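Side-chain contacts in aminotransferase (Bacillus subtilis, PDB 6L1O), which transfers amino groups with the help of pyridoxal 5'-phosphate and takes part in making the dipeptide antibiotic bacilysin: residues 176-181 and 356-361; 126-131 and 204-209; 174-177 and 182-185; 315-320 and 324-329. All blocks are in the same frame, centred on the assembly; numbering follows the deposited sequence.

Contact 1 of 4, residues 176-181 and 356-361; sequences PNNPTG and EIFGSN. With PLP (pyridoxal-5'-phosphate), chain E.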
# COMPACT_ATOMS: atom_id res chain seq x y z
N PRO B 176 -17.35 -16.05 -7.78
CA PRO B 176 -18.73 -15.56 -7.63
C PRO B 176 -18.81 -14.10 -7.73
O PRO B 176 -17.92 -13.42 -7.24
CB PRO B 176 -19.15 -16.10 -6.23
CG PRO B 176 -18.24 -17.23 -6.00
CD PRO B 176 -16.92 -16.77 -6.57
N ASN B 177 -19.85 -13.57 -8.39
CA ASN B 177 -19.86 -12.19 -8.92
C ASN B 177 -20.51 -11.12 -8.03
O ASN B 177 -21.57 -11.31 -7.46
CB ASN B 177 -20.57 -12.21 -10.26
CG ASN B 177 -20.62 -10.88 -10.94
OD1 ASN B 177 -21.62 -10.17 -10.87
ND2 ASN B 177 -19.55 -10.49 -11.54
N ASN B 178 -19.84 -10.00 -7.94
CA ASN B 178 -20.33 -8.78 -7.34
C ASN B 178 -20.67 -7.88 -8.52
O ASN B 178 -19.80 -7.48 -9.25
CB ASN B 178 -19.23 -8.15 -6.48
CG ASN B 178 -19.64 -6.83 -5.86
OD1 ASN B 178 -20.76 -6.33 -6.03
ND2 ASN B 178 -18.69 -6.21 -5.15
N PRO B 179 -21.95 -7.53 -8.71
CA PRO B 179 -23.04 -7.61 -7.76
C PRO B 179 -24.09 -8.69 -7.99
O PRO B 179 -25.04 -8.67 -7.27
CB PRO B 179 -23.67 -6.24 -7.95
CG PRO B 179 -23.67 -6.12 -9.43
CD PRO B 179 -22.33 -6.67 -9.86
N THR B 180 -23.93 -9.57 -8.99
CA THR B 180 -25.06 -10.34 -9.45
C THR B 180 -25.29 -11.60 -8.65
O THR B 180 -26.38 -12.09 -8.68
CB THR B 180 -24.99 -10.74 -10.93
OG1 THR B 180 -23.87 -11.59 -11.18
CG2 THR B 180 -25.00 -9.53 -11.85
N GLY B 181 -24.28 -12.13 -7.99
CA GLY B 181 -24.38 -13.38 -7.29
C GLY B 181 -24.10 -14.56 -8.17
O GLY B 181 -24.11 -15.71 -7.72
N GLU B 356 -26.73 0.83 -10.99
CA GLU B 356 -25.97 1.58 -12.00
C GLU B 356 -24.61 2.04 -11.54
O GLU B 356 -23.77 2.37 -12.36
CB GLU B 356 -26.79 2.70 -12.60
CG GLU B 356 -27.26 3.75 -11.66
CD GLU B 356 -28.45 4.51 -12.30
OE1 GLU B 356 -28.19 5.42 -13.13
OE2 GLU B 356 -29.62 4.17 -12.01
N ILE B 357 -24.30 1.95 -10.25
CA ILE B 357 -22.94 2.22 -9.91
C ILE B 357 -21.99 1.14 -10.42
O ILE B 357 -20.78 1.37 -10.56
CB ILE B 357 -22.70 2.50 -8.41
CG1 ILE B 357 -22.72 1.27 -7.61
CG2 ILE B 357 -23.66 3.55 -7.88
CD1 ILE B 357 -21.38 0.90 -7.11
N PHE B 358 -22.55 -0.03 -10.75
CA PHE B 358 -21.77 -1.11 -11.38
C PHE B 358 -21.73 -1.04 -12.91
O PHE B 358 -21.12 -1.88 -13.54
CB PHE B 358 -22.35 -2.45 -10.92
CG PHE B 358 -22.43 -2.59 -9.43
CD1 PHE B 358 -21.31 -2.96 -8.71
CD2 PHE B 358 -23.61 -2.33 -8.75
CE1 PHE B 358 -21.36 -3.04 -7.34
CE2 PHE B 358 -23.68 -2.42 -7.38
CZ PHE B 358 -22.53 -2.76 -6.68
N GLY B 359 -22.43 -0.06 -13.49
CA GLY B 359 -22.43 0.13 -14.95
C GLY B 359 -23.85 0.19 -15.47
O GLY B 359 -24.82 -0.10 -14.77
N SER B 360 -23.98 0.54 -16.74
CA SER B 360 -25.31 0.76 -17.35
C SER B 360 -26.22 -0.48 -17.31
O SER B 360 -27.44 -0.37 -17.24
CB SER B 360 -25.13 1.24 -18.80
OG SER B 360 -24.45 0.28 -19.53
N ASN B 361 -25.63 -1.67 -17.34
CA ASN B 361 -26.43 -2.88 -17.27
C ASN B 361 -27.01 -3.20 -15.92
O ASN B 361 -27.74 -4.17 -15.81
CB ASN B 361 -25.66 -4.09 -17.77
CG ASN B 361 -25.67 -4.16 -19.24
OD1 ASN B 361 -26.74 -4.14 -19.84
ND2 ASN B 361 -24.47 -4.25 -19.87
N1 PLP E . -13.19 -7.62 -5.48
C2 PLP E . -14.52 -7.48 -5.30
C2A PLP E . -15.48 -7.61 -6.45
C3 PLP E . -15.05 -7.10 -4.01
O3 PLP E . -16.35 -6.91 -3.77
C4 PLP E . -14.10 -7.01 -2.96
C4A PLP E . -14.63 -6.27 -1.76
C5 PLP E . -12.68 -7.18 -3.22
C6 PLP E . -12.29 -7.52 -4.51
C5A PLP E . -11.64 -7.17 -2.14
O4P PLP E . -11.47 -5.98 -1.49
P PLP E . -10.20 -5.81 -0.47
O1P PLP E . -9.50 -4.59 -0.95
O2P PLP E . -9.35 -7.06 -0.42
O3P PLP E . -10.85 -5.61 0.87
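The F358 ring is held between two aliphatic groups: P179 CB lies 3.7 Å above the centre of one face, making a CH-pi contact, and CD1 of its own neighbour I357 lies 3.8 Å above the other. On the same face as P179 CB, P179 CG stands over the attachment end of the ring, 3.7 Å from F358 CG. The PNNPTG loop, a sequence signature of class I aminotransferases, thus packs its second proline, which follows a cis peptide, against the 3-10 turn ending at F358. N178 meets the same ring obliquely, its OD1 3.6 Å from F358 CE1 and its amide plane turned 61° from the ring. CG anti to the backbone N (chi1 178°) places this amide between the phenyl ring and the cofactor, and its rotation about CB-CG turns ND2 to PLP and OD1 to the ring. ND2 donates to PLP O3 over 2.8 Å with an N-H...O angle of 143°, while OD1 also accepts from R367 NH1. The backbone N of N178 is in turn held by N174 OD1, so both the main chain and the side chain of this PLP-binding residue are fixed. No hydrogen bond crosses the buried contact, which rests on the proline-phenyl packing and the amide oxygen beside the ring. The loop keeps its own shape through N177, whose OD1 takes two donors from T180. The first, T180 N at 3.0 Å from N177 OD1, makes an Asx motif. The second is the hydroxyl, T180 OG1, which sits above the carbonyl plane only 2.7 Å from N177 OD1.

Contact 2 of 4, residues 126-131 and 204-209; sequences PGYPEY and IHDFAY. With PLP (pyridoxal-5'-phosphate), chain E.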
# COMPACT_ATOMS: atom_id res chain seq x y z
N PRO B 126 -22.58 -5.58 -15.65
CA PRO B 126 -22.09 -4.88 -14.44
C PRO B 126 -20.80 -5.41 -13.90
O PRO B 126 -20.44 -6.53 -14.17
CB PRO B 126 -23.23 -5.06 -13.42
CG PRO B 126 -24.00 -6.20 -13.91
CD PRO B 126 -23.85 -6.28 -15.39
N GLY B 127 -20.11 -4.58 -13.10
CA GLY B 127 -18.82 -4.97 -12.55
C GLY B 127 -18.42 -4.06 -11.38
O GLY B 127 -18.84 -2.91 -11.27
N TYR B 128 -17.60 -4.61 -10.52
CA TYR B 128 -16.98 -3.86 -9.43
C TYR B 128 -16.39 -2.51 -9.94
O TYR B 128 -15.46 -2.51 -10.74
CB TYR B 128 -15.90 -4.71 -8.87
CG TYR B 128 -15.30 -4.33 -7.57
CD1 TYR B 128 -16.10 -4.09 -6.45
CD2 TYR B 128 -13.91 -4.31 -7.40
CE1 TYR B 128 -15.55 -3.77 -5.23
CE2 TYR B 128 -13.34 -4.03 -6.16
CZ TYR B 128 -14.16 -3.80 -5.08
OH TYR B 128 -13.63 -3.50 -3.86
N PRO B 129 -16.93 -1.38 -9.46
CA PRO B 129 -16.49 -0.06 -9.97
C PRO B 129 -14.99 0.23 -9.74
O PRO B 129 -14.40 1.05 -10.42
CB PRO B 129 -17.36 0.95 -9.19
CG PRO B 129 -18.00 0.19 -8.12
CD PRO B 129 -18.04 -1.25 -8.52
N GLU B 130 -14.36 -0.45 -8.80
CA GLU B 130 -12.96 -0.15 -8.54
C GLU B 130 -12.05 -0.60 -9.65
O GLU B 130 -10.95 -0.07 -9.76
CB GLU B 130 -12.49 -0.72 -7.16
CG GLU B 130 -12.93 0.12 -5.96
CD GLU B 130 -12.44 1.59 -5.99
OE1 GLU B 130 -11.25 1.87 -6.42
OE2 GLU B 130 -13.23 2.49 -5.55
N TYR B 131 -12.51 -1.49 -10.53
CA TYR B 131 -11.75 -1.86 -11.72
C TYR B 131 -11.41 -0.63 -12.55
O TYR B 131 -10.37 -0.58 -13.21
CB TYR B 131 -12.49 -2.88 -12.63
CG TYR B 131 -12.80 -4.20 -11.99
CD1 TYR B 131 -11.97 -4.73 -11.00
CD2 TYR B 131 -13.95 -4.92 -12.34
CE1 TYR B 131 -12.25 -5.92 -10.39
CE2 TYR B 131 -14.24 -6.16 -11.72
CZ TYR B 131 -13.40 -6.63 -10.74
OH TYR B 131 -13.66 -7.79 -10.07
N ILE B 204 -7.08 -11.36 -15.36
CA ILE B 204 -7.06 -11.27 -13.92
C ILE B 204 -8.41 -11.73 -13.41
O ILE B 204 -9.43 -11.09 -13.70
CB ILE B 204 -6.73 -9.85 -13.38
CG1 ILE B 204 -5.31 -9.38 -13.82
CG2 ILE B 204 -6.85 -9.76 -11.85
CD1 ILE B 204 -4.19 -10.38 -13.53
N HIS B 205 -8.41 -12.81 -12.63
CA HIS B 205 -9.68 -13.24 -12.06
C HIS B 205 -9.77 -12.78 -10.62
O HIS B 205 -8.86 -13.08 -9.82
CB HIS B 205 -9.84 -14.73 -12.14
CG HIS B 205 -11.13 -15.21 -11.55
ND1 HIS B 205 -11.18 -16.07 -10.48
CD2 HIS B 205 -12.40 -14.89 -11.83
CE1 HIS B 205 -12.43 -16.27 -10.14
NE2 HIS B 205 -13.19 -15.57 -10.95
N ASP B 206 -10.85 -12.10 -10.28
CA ASP B 206 -11.05 -11.54 -8.96
C ASP B 206 -11.85 -12.61 -8.17
O ASP B 206 -13.05 -12.82 -8.41
CB ASP B 206 -11.80 -10.20 -9.07
CG ASP B 206 -11.96 -9.48 -7.75
OD1 ASP B 206 -11.66 -10.05 -6.67
OD2 ASP B 206 -12.42 -8.30 -7.76
N PHE B 207 -11.18 -13.26 -7.22
CA PHE B 207 -11.74 -14.37 -6.50
C PHE B 207 -12.08 -13.98 -5.04
O PHE B 207 -12.02 -14.79 -4.15
CB PHE B 207 -10.77 -15.57 -6.59
CG PHE B 207 -11.38 -16.93 -6.46
CD1 PHE B 207 -12.67 -17.20 -6.89
CD2 PHE B 207 -10.61 -18.01 -5.99
CE1 PHE B 207 -13.20 -18.46 -6.84
CE2 PHE B 207 -11.15 -19.31 -5.94
CZ PHE B 207 -12.44 -19.54 -6.38
N ALA B 208 -12.53 -12.74 -4.85
CA ALA B 208 -12.86 -12.21 -3.54
C ALA B 208 -13.92 -13.01 -2.79
O ALA B 208 -13.87 -13.08 -1.57
CB ALA B 208 -13.29 -10.78 -3.64
N TYR B 209 -14.84 -13.65 -3.53
CA TYR B 209 -15.95 -14.38 -2.92
C TYR B 209 -15.78 -15.88 -3.14
O TYR B 209 -16.76 -16.68 -3.04
CB TYR B 209 -17.32 -13.85 -3.44
CG TYR B 209 -17.51 -12.40 -3.15
CD1 TYR B 209 -18.00 -11.97 -1.89
CD2 TYR B 209 -17.14 -11.42 -4.06
CE1 TYR B 209 -18.11 -10.64 -1.60
CE2 TYR B 209 -17.26 -10.09 -3.77
CZ TYR B 209 -17.74 -9.70 -2.53
OH TYR B 209 -17.84 -8.41 -2.20
N1 PLP E . -13.19 -7.62 -5.48
C2 PLP E . -14.52 -7.48 -5.30
C2A PLP E . -15.48 -7.61 -6.45
C3 PLP E . -15.05 -7.10 -4.01
O3 PLP E . -16.35 -6.91 -3.77
C4 PLP E . -14.10 -7.01 -2.96
C4A PLP E . -14.63 -6.27 -1.76
C5 PLP E . -12.68 -7.18 -3.22
C6 PLP E . -12.29 -7.52 -4.51
C5A PLP E . -11.64 -7.17 -2.14
O4P PLP E . -11.47 -5.98 -1.49
P PLP E . -10.20 -5.81 -0.47
O1P PLP E . -9.50 -4.59 -0.95
O2P PLP E . -9.35 -7.06 -0.42
O3P PLP E . -10.85 -5.61 0.87
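Y131 and D206 meet with ring and carboxylate planes 68° apart. The phenol OH donates to the carboxylate, Y131 OH to D206 OD2 measuring 2.7 Å, and meets OD2 on its anti side, 18° out of the carboxylate plane. With CG anti to its backbone N (chi1 -176°), D206 sends the same carboxylate from the end of strand 202-206 to the pyridine nitrogen of PLP, where OD2 comes so near N1 that the exact separation is doubtful. D206 OD1 takes a long, weak bond from A208 N. Y128 is turned differently, with one ring face over the cofactor and PLP C2 3.6 Å above its centre. From the opposite side of the pyridine, A208 CB approaches PLP C6 to 3.5 Å, so the cofactor ring is sandwiched. Y128 CB in turn lies over one face of the Y131 ring, near its rim. Y209 comes edge-on, Y209 OH lying 2.6 Å from PLP O3, in a hydrogen bond whose donor may be either; the same OH also bonds Y325 OH. Y66 of the second subunit bonds PLP as well. Aromatic ring on one face, alanine on the other and aspartate at N1 are typical of the cofactor site of fold type I aminotransferases.

Contact 3 of 4, residues 174-177 and 182-185; sequences NYPN and AVAD. With PLP (pyridoxal-5'-phosphate), chain E.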
# COMPACT_ATOMS: atom_id res chain seq x y z
N ASN B 174 -14.88 -11.78 -12.52
CA ASN B 174 -15.17 -11.85 -11.11
C ASN B 174 -16.28 -12.85 -10.80
O ASN B 174 -17.45 -12.51 -10.93
CB ASN B 174 -15.54 -10.45 -10.63
CG ASN B 174 -16.02 -10.40 -9.22
OD1 ASN B 174 -16.98 -9.72 -8.92
ND2 ASN B 174 -15.36 -11.11 -8.33
N TYR B 175 -15.93 -14.06 -10.39
CA TYR B 175 -16.92 -15.10 -9.99
C TYR B 175 -16.46 -15.86 -8.76
O TYR B 175 -15.31 -16.29 -8.69
CB TYR B 175 -17.29 -16.05 -11.16
CG TYR B 175 -17.82 -15.27 -12.37
CD1 TYR B 175 -19.16 -14.92 -12.45
CD2 TYR B 175 -16.97 -14.81 -13.35
CE1 TYR B 175 -19.61 -14.18 -13.48
CE2 TYR B 175 -17.44 -14.04 -14.39
CZ TYR B 175 -18.75 -13.72 -14.45
OH TYR B 175 -19.22 -12.93 -15.49
N PRO B 176 -17.35 -16.05 -7.78
CA PRO B 176 -18.73 -15.56 -7.63
C PRO B 176 -18.81 -14.10 -7.73
O PRO B 176 -17.92 -13.42 -7.24
CB PRO B 176 -19.15 -16.10 -6.23
CG PRO B 176 -18.24 -17.23 -6.00
CD PRO B 176 -16.92 -16.77 -6.57
N ASN B 177 -19.85 -13.57 -8.39
CA ASN B 177 -19.86 -12.19 -8.92
C ASN B 177 -20.51 -11.12 -8.03
O ASN B 177 -21.57 -11.31 -7.46
CB ASN B 177 -20.57 -12.21 -10.26
CG ASN B 177 -20.62 -10.88 -10.94
OD1 ASN B 177 -21.62 -10.17 -10.87
ND2 ASN B 177 -19.55 -10.49 -11.54
N ALA B 182 -23.79 -14.32 -9.45
CA ALA B 182 -23.64 -15.44 -10.38
C ALA B 182 -22.32 -16.16 -10.14
O ALA B 182 -21.39 -15.59 -9.60
CB ALA B 182 -23.71 -14.92 -11.82
N VAL B 183 -22.23 -17.38 -10.62
CA VAL B 183 -21.08 -18.24 -10.42
C VAL B 183 -20.60 -18.77 -11.76
O VAL B 183 -21.33 -18.72 -12.70
CB VAL B 183 -21.39 -19.40 -9.46
CG1 VAL B 183 -21.60 -18.88 -8.02
CG2 VAL B 183 -22.61 -20.21 -9.92
N ALA B 184 -19.34 -19.15 -11.83
CA ALA B 184 -18.74 -19.72 -13.03
C ALA B 184 -18.21 -21.14 -12.76
O ALA B 184 -18.00 -21.50 -11.63
CB ALA B 184 -17.61 -18.84 -13.49
N ASP B 185 -17.96 -21.92 -13.80
CA ASP B 185 -17.35 -23.26 -13.64
C ASP B 185 -16.09 -23.41 -14.44
O ASP B 185 -15.71 -22.49 -15.18
CB ASP B 185 -18.37 -24.37 -13.97
CG ASP B 185 -18.99 -24.22 -15.32
OD1 ASP B 185 -18.30 -23.78 -16.27
OD2 ASP B 185 -20.18 -24.56 -15.45
N1 PLP E . -13.19 -7.62 -5.48
C2 PLP E . -14.52 -7.48 -5.30
C2A PLP E . -15.48 -7.61 -6.45
C3 PLP E . -15.05 -7.10 -4.01
O3 PLP E . -16.35 -6.91 -3.77
C4 PLP E . -14.10 -7.01 -2.96
C4A PLP E . -14.63 -6.27 -1.76
C5 PLP E . -12.68 -7.18 -3.22
C6 PLP E . -12.29 -7.52 -4.51
C5A PLP E . -11.64 -7.17 -2.14
O4P PLP E . -11.47 -5.98 -1.49
P PLP E . -10.20 -5.81 -0.47
O1P PLP E . -9.50 -4.59 -0.95
O2P PLP E . -9.35 -7.06 -0.42
O3P PLP E . -10.85 -5.61 0.87
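Y175 packs its CB against A184 CB at 3.6 Å, the start of a side chain that runs along the return limb of the loop between strand 168-174 and helix 186-199. This loop belongs to a beta-alpha-beta unit whose second strand is 202-206. One atom further out, CG still touches A184, and beyond it CD1 turns its edge to the carbonyl of A182, with A182 O in the plane of the ring and 3.7 Å from Y175 CD1. CE1 passes A182 CB more loosely, and the hydroxyl at the tip bonds the backbone carbonyl of Y153. CG lies anti to the carbonyl carbon (chi1 -56°), which lays the ring along A182 and A184. A182 O also draws the two limbs together through the main chain. It accepts from N177 N over 2.8 Å with an N-H...O angle of 144°, and P176 CA lies 3.3 Å from A182 O in a CA-H...O contact. Past the cis peptide that precedes it, P176 sets CB 4.1 Å from V183 CG1. At the cofactor end, N174 places OD1 close to the PLP methyl C2A, and its ND2 bonds D206 O. Within 174-177 the amide of N177 folds back on the chain: ND2 donates in the carbonyl plane to N174 O, N177 ND2 to N174 O measuring 3.0 Å.

Contact 4 of 4, residues 315-320 and 324-329; sequences WKMEKP and FYVWAE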
# COMPACT_ATOMS: atom_id res chain seq x y z
N TRP B 315 -42.12 -8.60 -3.04
CA TRP B 315 -40.87 -8.36 -3.79
C TRP B 315 -40.12 -9.68 -4.04
O TRP B 315 -39.42 -10.17 -3.15
CB TRP B 315 -39.98 -7.37 -3.05
CG TRP B 315 -38.86 -6.75 -3.86
CD1 TRP B 315 -38.60 -6.95 -5.19
CD2 TRP B 315 -37.92 -5.80 -3.41
NE1 TRP B 315 -37.53 -6.18 -5.59
CE2 TRP B 315 -37.10 -5.46 -4.51
CE3 TRP B 315 -37.67 -5.18 -2.17
CZ2 TRP B 315 -36.06 -4.56 -4.41
CZ3 TRP B 315 -36.60 -4.28 -2.07
CH2 TRP B 315 -35.83 -3.99 -3.19
N LYS B 316 -40.28 -10.26 -5.22
CA LYS B 316 -39.70 -11.55 -5.50
C LYS B 316 -38.24 -11.32 -5.96
O LYS B 316 -37.98 -10.47 -6.80
CB LYS B 316 -40.51 -12.32 -6.58
N MET B 317 -37.31 -12.06 -5.38
CA MET B 317 -35.86 -11.92 -5.67
C MET B 317 -35.31 -13.30 -5.95
O MET B 317 -35.66 -14.25 -5.28
CB MET B 317 -35.10 -11.33 -4.46
CG MET B 317 -35.55 -9.96 -4.02
SD MET B 317 -34.91 -9.53 -2.37
CE MET B 317 -35.53 -7.88 -2.18
N GLU B 318 -34.45 -13.40 -6.94
CA GLU B 318 -33.72 -14.62 -7.20
C GLU B 318 -32.71 -14.80 -6.08
O GLU B 318 -32.13 -13.84 -5.64
CB GLU B 318 -32.97 -14.54 -8.55
CG GLU B 318 -32.80 -15.88 -9.23
CD GLU B 318 -34.10 -16.33 -9.87
OE1 GLU B 318 -34.61 -15.59 -10.75
OE2 GLU B 318 -34.63 -17.38 -9.50
N LYS B 319 -32.55 -16.02 -5.58
CA LYS B 319 -31.52 -16.29 -4.59
C LYS B 319 -30.16 -16.37 -5.31
O LYS B 319 -30.04 -17.05 -6.33
CB LYS B 319 -31.80 -17.57 -3.82
CG LYS B 319 -33.01 -17.45 -2.87
CD LYS B 319 -33.03 -18.59 -1.88
CE LYS B 319 -34.30 -18.50 -1.06
NZ LYS B 319 -34.43 -19.68 -0.17
N PRO B 320 -29.16 -15.65 -4.81
CA PRO B 320 -27.83 -15.71 -5.44
C PRO B 320 -27.22 -17.10 -5.42
O PRO B 320 -27.42 -17.84 -4.45
CB PRO B 320 -27.00 -14.75 -4.57
CG PRO B 320 -27.73 -14.71 -3.26
CD PRO B 320 -29.15 -14.74 -3.66
N PHE B 324 -22.55 -12.73 -0.77
CA PHE B 324 -23.58 -12.36 0.19
C PHE B 324 -24.45 -11.23 -0.30
O PHE B 324 -25.00 -10.50 0.50
CB PHE B 324 -23.04 -12.06 1.58
CG PHE B 324 -21.80 -11.19 1.63
CD1 PHE B 324 -21.79 -9.89 1.10
CD2 PHE B 324 -20.64 -11.68 2.18
CE1 PHE B 324 -20.67 -9.08 1.19
CE2 PHE B 324 -19.51 -10.86 2.30
CZ PHE B 324 -19.54 -9.56 1.79
N TYR B 325 -24.55 -11.09 -1.62
CA TYR B 325 -25.35 -10.03 -2.23
C TYR B 325 -26.64 -10.61 -2.85
O TYR B 325 -26.61 -11.71 -3.41
CB TYR B 325 -24.55 -9.32 -3.34
CG TYR B 325 -23.32 -8.68 -2.87
CD1 TYR B 325 -23.35 -7.63 -1.94
CD2 TYR B 325 -22.07 -9.09 -3.34
CE1 TYR B 325 -22.20 -7.05 -1.47
CE2 TYR B 325 -20.91 -8.48 -2.87
CZ TYR B 325 -20.97 -7.47 -1.96
OH TYR B 325 -19.82 -6.87 -1.47
N VAL B 326 -27.73 -9.87 -2.72
CA VAL B 326 -28.97 -10.17 -3.44
C VAL B 326 -29.13 -9.09 -4.51
O VAL B 326 -29.05 -7.91 -4.22
CB VAL B 326 -30.20 -10.20 -2.50
CG1 VAL B 326 -31.52 -10.48 -3.27
CG2 VAL B 326 -30.00 -11.24 -1.40
N TRP B 327 -29.30 -9.49 -5.76
CA TRP B 327 -29.45 -8.56 -6.92
C TRP B 327 -30.94 -8.51 -7.26
O TRP B 327 -31.48 -9.49 -7.75
CB TRP B 327 -28.61 -9.12 -8.06
CG TRP B 327 -28.44 -8.35 -9.34
CD1 TRP B 327 -28.72 -8.82 -10.59
CD2 TRP B 327 -27.88 -7.03 -9.52
NE1 TRP B 327 -28.39 -7.88 -11.52
CE2 TRP B 327 -27.86 -6.78 -10.89
CE3 TRP B 327 -27.36 -6.06 -8.65
CZ2 TRP B 327 -27.36 -5.57 -11.43
CZ3 TRP B 327 -26.90 -4.88 -9.15
CH2 TRP B 327 -26.89 -4.64 -10.56
N ALA B 328 -31.60 -7.41 -6.89
CA ALA B 328 -33.07 -7.32 -6.88
C ALA B 328 -33.57 -6.32 -7.93
O ALA B 328 -33.04 -5.21 -8.02
CB ALA B 328 -33.57 -6.84 -5.54
N GLU B 329 -34.57 -6.71 -8.70
CA GLU B 329 -35.18 -5.79 -9.68
C GLU B 329 -35.93 -4.68 -8.98
O GLU B 329 -36.57 -4.90 -7.94
CB GLU B 329 -36.11 -6.55 -10.61
CG GLU B 329 -35.40 -7.35 -11.68
CD GLU B 329 -36.39 -7.91 -12.73
OE1 GLU B 329 -36.91 -7.13 -13.56
OE2 GLU B 329 -36.62 -9.12 -12.73
O HOH W 1 -35.97 -9.23 -7.93
O HOH W 2 -29.86 -12.36 -6.11
O HOH W 3 -33.79 -10.85 -8.23
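W315 swings its CG anti to the backbone N (chi1 -164°), which brings the indole to the end of strand 325-329, while M317, with CG anti to the carbonyl carbon (chi1 -60°) and an extended chain beyond, reaches V326 and A328. The strand is an outer one of a small antiparallel sheet, bonded to strand 365-369 through V326 and A328. Its other edge faces residues 315-320, which run roughly against it without forming a further strand. Waters replace the missing direct backbone bonds there: one links K316 O to E329 N, a second E318 O to W327 N, and a third E318 N to W327 O. The one direct bond is made by a side chain, W315 NE1 donating to E329 O over 2.8 Å with an N-H...O angle of 142°. It arrives nearly along the C=O axis, although the oxygen lies somewhat off the indole plane. The six-membered side of the indole also touches A328, with 3.6 Å from W315 CZ2 to A328 CB. M317 packs beside both strand residues: its SD is 3.6 Å from V326 CG1, the two side chains crossing at about a right angle, and its CG and CE touch A328 CB. The terminal methyl CE also lies over the centre of one W315 ring face. Outside the two segments, M317 reaches F305 and C309 of helix 289-313, so the strand, the preceding segment and this helix share one apolar layer. At the far end P320 packs on the backbone carbonyl of Y325, a buried oxygen with no polar partner in the model; P320 CG stands 3.2 Å from Y325 O.

Contacts 1, 2 and 3 all reach PLP, and the connection after strand 168-174 supplies one side of contact 1 and both sides of contact 3, which share P176 and N177. The centres of contacts 1 and 2 lie about 9 Å apart, and a probable hydrogen bond joins them, G127 N to F358 O at 2.9 Å. Contact 3 is tied to contact 2 by another, H205 NE2 to Y175 N at 3.2 Å. Contact 4 is the most remote from contact 2, about 19 Å between centres, yet its strand reaches the cofactor surroundings: the tyrosine pair Y325 and Y209 bridges the two, and W327 CZ3 packs 3.5 Å from P179 CG of contact 1.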